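Local coordinates for small ribosomal subunit protein uS8 (Aquifex aeolicus, PDB 3RF2) that probably binds directly to the central domain of 16S rRNA as a primary binder and helps coordinate assembly of the 30S subunit platform, at residues M130-T144 / A154-W168. Sequence-based numbering, arbitrary orientation.
Sequences MPYVKRGLGIAIVST and ARRMRKGGEVIAFVW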
# COMPACT_ATOMS: atom_id res chain seq x y z
N MET A 130 0.30 15.22 -16.82
CA MET A 130 -0.01 14.11 -15.93
C MET A 130 0.20 12.82 -16.70
O MET A 130 -0.49 12.55 -17.68
CB MET A 130 -1.45 14.25 -15.42
CG MET A 130 -1.94 13.09 -14.58
SD MET A 130 -1.27 13.15 -12.91
CE MET A 130 -1.40 14.90 -12.58
N PRO A 131 1.15 11.99 -16.25
CA PRO A 131 1.59 10.81 -17.00
C PRO A 131 0.58 9.68 -16.98
O PRO A 131 -0.19 9.55 -16.02
CB PRO A 131 2.85 10.37 -16.24
CG PRO A 131 2.58 10.80 -14.83
CD PRO A 131 1.79 12.08 -14.92
N TYR A 132 0.58 8.88 -18.04
CA TYR A 132 -0.15 7.62 -18.09
C TYR A 132 0.84 6.51 -17.78
O TYR A 132 2.06 6.65 -18.01
CB TYR A 132 -0.75 7.38 -19.48
CG TYR A 132 -1.95 8.25 -19.80
CD1 TYR A 132 -3.23 7.72 -19.77
CD2 TYR A 132 -1.80 9.58 -20.13
CE1 TYR A 132 -4.32 8.50 -20.05
CE2 TYR A 132 -2.90 10.37 -20.42
CZ TYR A 132 -4.16 9.82 -20.38
OH TYR A 132 -5.28 10.58 -20.67
N VAL A 133 0.31 5.40 -17.26
CA VAL A 133 1.12 4.24 -16.94
C VAL A 133 0.66 3.03 -17.76
O VAL A 133 -0.54 2.75 -17.83
CB VAL A 133 1.01 3.95 -15.43
CG1 VAL A 133 1.84 2.74 -15.05
CG2 VAL A 133 1.47 5.16 -14.65
N LYS A 134 1.59 2.34 -18.40
CA LYS A 134 1.26 1.20 -19.28
C LYS A 134 0.09 1.49 -20.23
O LYS A 134 -0.92 0.77 -20.23
CB LYS A 134 0.92 -0.06 -18.47
CG LYS A 134 2.01 -0.57 -17.57
CD LYS A 134 3.17 -1.14 -18.34
CE LYS A 134 4.40 -1.25 -17.43
NZ LYS A 134 5.65 -1.57 -18.18
N ARG A 135 0.20 2.57 -20.99
CA ARG A 135 -0.83 2.95 -21.95
C ARG A 135 -2.18 3.27 -21.32
O ARG A 135 -3.20 3.27 -22.00
CB ARG A 135 -1.00 1.87 -23.02
CG ARG A 135 0.29 1.49 -23.73
CD ARG A 135 -0.02 0.96 -25.12
NE ARG A 135 1.18 0.53 -25.83
CZ ARG A 135 1.46 -0.74 -26.14
NH1 ARG A 135 0.61 -1.70 -25.81
NH2 ARG A 135 2.57 -1.03 -26.80
N GLY A 136 -2.18 3.55 -20.02
CA GLY A 136 -3.40 3.87 -19.31
C GLY A 136 -4.09 2.66 -18.70
O GLY A 136 -5.18 2.77 -18.15
N LEU A 137 -3.44 1.50 -18.80
CA LEU A 137 -3.92 0.27 -18.17
C LEU A 137 -3.42 0.13 -16.75
O LEU A 137 -3.99 -0.64 -15.97
CB LEU A 137 -3.48 -0.95 -18.97
CG LEU A 137 -4.16 -1.13 -20.33
CD1 LEU A 137 -3.99 -2.56 -20.83
CD2 LEU A 137 -5.62 -0.78 -20.20
N GLY A 138 -2.33 0.83 -16.42
CA GLY A 138 -1.83 0.91 -15.07
C GLY A 138 -2.23 2.24 -14.46
O GLY A 138 -3.02 2.99 -15.05
N ILE A 139 -1.71 2.55 -13.28
CA ILE A 139 -2.01 3.84 -12.67
C ILE A 139 -0.78 4.50 -12.12
O ILE A 139 0.19 3.84 -11.73
CB ILE A 139 -2.98 3.70 -11.49
CG1 ILE A 139 -2.36 2.89 -10.36
CG2 ILE A 139 -4.32 3.09 -11.93
CD1 ILE A 139 -3.28 2.77 -9.13
N ALA A 140 -0.82 5.83 -12.08
CA ALA A 140 0.10 6.58 -11.26
C ALA A 140 -0.70 6.98 -10.04
O ALA A 140 -1.88 7.33 -10.15
CB ALA A 140 0.60 7.83 -11.98
N ILE A 141 -0.08 6.90 -8.88
CA ILE A 141 -0.69 7.45 -7.68
C ILE A 141 -0.06 8.81 -7.41
O ILE A 141 1.17 8.92 -7.31
CB ILE A 141 -0.49 6.51 -6.47
CG1 ILE A 141 -1.26 5.20 -6.71
CG2 ILE A 141 -0.94 7.21 -5.21
CD1 ILE A 141 -0.90 4.09 -5.76
N VAL A 142 -0.89 9.84 -7.31
CA VAL A 142 -0.42 11.22 -7.24
C VAL A 142 -0.97 11.98 -6.05
O VAL A 142 -2.17 11.97 -5.79
CB VAL A 142 -0.81 12.00 -8.51
CG1 VAL A 142 -0.23 11.32 -9.76
CG2 VAL A 142 -2.30 12.10 -8.63
N SER A 143 -0.08 12.66 -5.33
CA SER A 143 -0.48 13.49 -4.21
C SER A 143 -0.84 14.89 -4.69
O SER A 143 0.04 15.66 -5.08
CB SER A 143 0.63 13.56 -3.17
OG SER A 143 0.27 14.43 -2.11
N THR A 144 -2.13 15.21 -4.67
CA THR A 144 -2.61 16.49 -5.15
C THR A 144 -3.01 17.38 -3.99
O THR A 144 -2.98 16.95 -2.83
CB THR A 144 -3.86 16.33 -6.04
OG1 THR A 144 -5.02 16.28 -5.21
CG2 THR A 144 -3.78 15.07 -6.87
N ALA A 154 -6.90 12.68 -11.15
CA ALA A 154 -6.22 13.97 -11.19
C ALA A 154 -6.57 14.69 -12.49
O ALA A 154 -6.90 15.88 -12.47
CB ALA A 154 -4.71 13.80 -11.05
N ARG A 155 -6.51 13.98 -13.61
CA ARG A 155 -6.86 14.58 -14.90
C ARG A 155 -8.30 15.07 -14.89
O ARG A 155 -8.58 16.22 -15.26
CB ARG A 155 -6.65 13.60 -16.06
CG ARG A 155 -5.23 13.61 -16.63
CD ARG A 155 -5.09 12.65 -17.80
NE ARG A 155 -3.84 11.91 -17.72
CZ ARG A 155 -3.73 10.67 -17.26
NH1 ARG A 155 -4.81 10.00 -16.85
NH2 ARG A 155 -2.54 10.09 -17.20
N ARG A 156 -9.22 14.21 -14.47
CA ARG A 156 -10.64 14.56 -14.45
C ARG A 156 -10.85 15.81 -13.62
O ARG A 156 -11.64 16.68 -13.98
CB ARG A 156 -11.47 13.40 -13.89
CG ARG A 156 -12.98 13.66 -13.91
CD ARG A 156 -13.78 12.53 -13.28
NE ARG A 156 -13.90 12.66 -11.83
CZ ARG A 156 -13.32 11.84 -10.95
NH1 ARG A 156 -12.58 10.82 -11.37
NH2 ARG A 156 -13.50 12.04 -9.65
N MET A 157 -10.12 15.91 -12.52
CA MET A 157 -10.23 17.05 -11.62
C MET A 157 -9.36 18.23 -12.06
O MET A 157 -9.25 19.24 -11.36
CB MET A 157 -9.86 16.63 -10.19
CG MET A 157 -10.84 15.64 -9.58
SD MET A 157 -10.57 15.40 -7.80
CE MET A 157 -10.56 17.09 -7.21
N ARG A 158 -8.74 18.10 -13.23
CA ARG A 158 -7.86 19.15 -13.74
C ARG A 158 -6.86 19.56 -12.67
O ARG A 158 -6.75 20.74 -12.32
CB ARG A 158 -8.68 20.36 -14.20
CG ARG A 158 -9.12 20.30 -15.66
CD ARG A 158 -10.63 20.48 -15.79
NE ARG A 158 -11.11 21.60 -14.98
CZ ARG A 158 -12.30 21.63 -14.38
NH1 ARG A 158 -13.13 20.61 -14.50
NH2 ARG A 158 -12.65 22.69 -13.66
N LYS A 159 -6.11 18.59 -12.15
CA LYS A 159 -5.13 18.89 -11.13
C LYS A 159 -3.76 18.28 -11.41
O LYS A 159 -3.63 17.32 -12.18
CB LYS A 159 -5.64 18.47 -9.75
CG LYS A 159 -6.82 19.31 -9.29
CD LYS A 159 -7.12 19.12 -7.81
CE LYS A 159 -8.19 20.10 -7.35
NZ LYS A 159 -7.80 21.52 -7.64
N GLY A 160 -2.74 18.86 -10.78
CA GLY A 160 -1.40 18.31 -10.79
C GLY A 160 -1.03 17.81 -9.42
O GLY A 160 -1.87 17.79 -8.51
N GLY A 161 0.21 17.39 -9.25
CA GLY A 161 0.63 16.85 -7.97
C GLY A 161 1.91 16.07 -8.02
O GLY A 161 2.51 15.89 -9.08
N GLU A 162 2.33 15.58 -6.85
CA GLU A 162 3.53 14.78 -6.76
C GLU A 162 3.24 13.34 -7.18
O GLU A 162 2.25 12.75 -6.75
CB GLU A 162 4.09 14.81 -5.35
CG GLU A 162 5.42 14.10 -5.19
CD GLU A 162 5.96 14.18 -3.78
OE1 GLU A 162 5.16 14.46 -2.86
OE2 GLU A 162 7.19 13.98 -3.58
N VAL A 163 4.09 12.79 -8.04
CA VAL A 163 3.88 11.43 -8.50
C VAL A 163 4.56 10.47 -7.56
O VAL A 163 5.78 10.30 -7.60
CB VAL A 163 4.43 11.20 -9.91
CG1 VAL A 163 4.04 9.81 -10.40
CG2 VAL A 163 3.94 12.29 -10.88
N ILE A 164 3.75 9.84 -6.71
CA ILE A 164 4.29 8.93 -5.71
C ILE A 164 4.71 7.60 -6.28
O ILE A 164 5.72 7.04 -5.85
CB ILE A 164 3.27 8.70 -4.56
CG1 ILE A 164 2.91 10.02 -3.90
CG2 ILE A 164 3.85 7.75 -3.52
CD1 ILE A 164 1.87 9.87 -2.82
N ALA A 165 3.94 7.07 -7.25
CA ALA A 165 4.19 5.69 -7.68
C ALA A 165 3.51 5.33 -9.00
O ALA A 165 2.50 5.92 -9.38
CB ALA A 165 3.70 4.72 -6.58
N PHE A 166 4.07 4.33 -9.68
CA PHE A 166 3.42 3.66 -10.80
C PHE A 166 2.99 2.28 -10.34
O PHE A 166 3.74 1.58 -9.67
CB PHE A 166 4.39 3.50 -11.97
CG PHE A 166 4.58 4.74 -12.79
CD1 PHE A 166 4.16 5.98 -12.32
CD2 PHE A 166 5.15 4.67 -14.06
CE1 PHE A 166 4.32 7.12 -13.09
CE2 PHE A 166 5.32 5.80 -14.83
CZ PHE A 166 4.91 7.03 -14.34
N VAL A 167 1.79 1.86 -10.72
CA VAL A 167 1.31 0.54 -10.36
C VAL A 167 0.67 -0.07 -11.58
O VAL A 167 -0.06 0.62 -12.30
CB VAL A 167 0.26 0.60 -9.25
CG1 VAL A 167 -0.08 -0.82 -8.73
CG2 VAL A 167 0.72 1.51 -8.14
N TRP A 168 0.90 -1.36 -11.81
CA TRP A 168 0.23 -2.04 -12.92
C TRP A 168 0.14 -3.56 -12.73
O TRP A 168 0.63 -4.08 -11.72
CB TRP A 168 0.90 -1.70 -14.26
CG TRP A 168 2.28 -2.27 -14.46
CD1 TRP A 168 2.60 -3.43 -15.12
CD2 TRP A 168 3.53 -1.70 -14.04
NE1 TRP A 168 3.96 -3.62 -15.14
CE2 TRP A 168 4.56 -2.58 -14.47
CE3 TRP A 168 3.89 -0.55 -13.34
CZ2 TRP A 168 5.91 -2.34 -14.22
CZ3 TRP A 168 5.24 -0.30 -13.08
CH2 TRP A 168 6.23 -1.20 -13.52
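Arg155, near the end of helix 151-156, lays its guanidinium flat on the Tyr132 ring: CZ sits 3.3 Å from the ring centroid, with the two planes only 13° apart, a cation-pi stack. The opposite face of the guanidinium is covered by Met130 CG. NH2 donates a hydrogen bond to Met130 O (3.2 Å), which lies near the guanidinium plane, although the donor stands well above the carbonyl plane; NE adds a weak bond to the same oxygen. A salt bridge from NH2 to Asp151 further fixes the group's rotation. Met130 CE meets Ala154 CB at 3.8 Å, because CG points away from the backbone N (chi1 175°) and bends at chi2 and chi3 turn the chain's end toward the last turn of the helix. Strands 139-144 and 161-167 pair antiparallel in the C-terminal sheet of this S8 protein. A classic beta bulge shifts their register where Ile164 and Ala165 both face Ile141: Ile141 O takes a bond from Ile164 N (2.8 Å) and a weak one from Ala165 N. On the sheet face turned to helix 31-43, Ile141 CD1 touches Val167 CG2 (3.9 Å), and the Ile141 side chain also packs on Ile36 and Leu40. On the face that carries Ala140 and Phe166, Val133 CG2 makes a CH-pi contact over the Phe166 ring, 3.5 Å from its centroid. A bend at chi2 (-69°) brings Lys134 CE over the indole five-membered ring of the C-terminal Trp168.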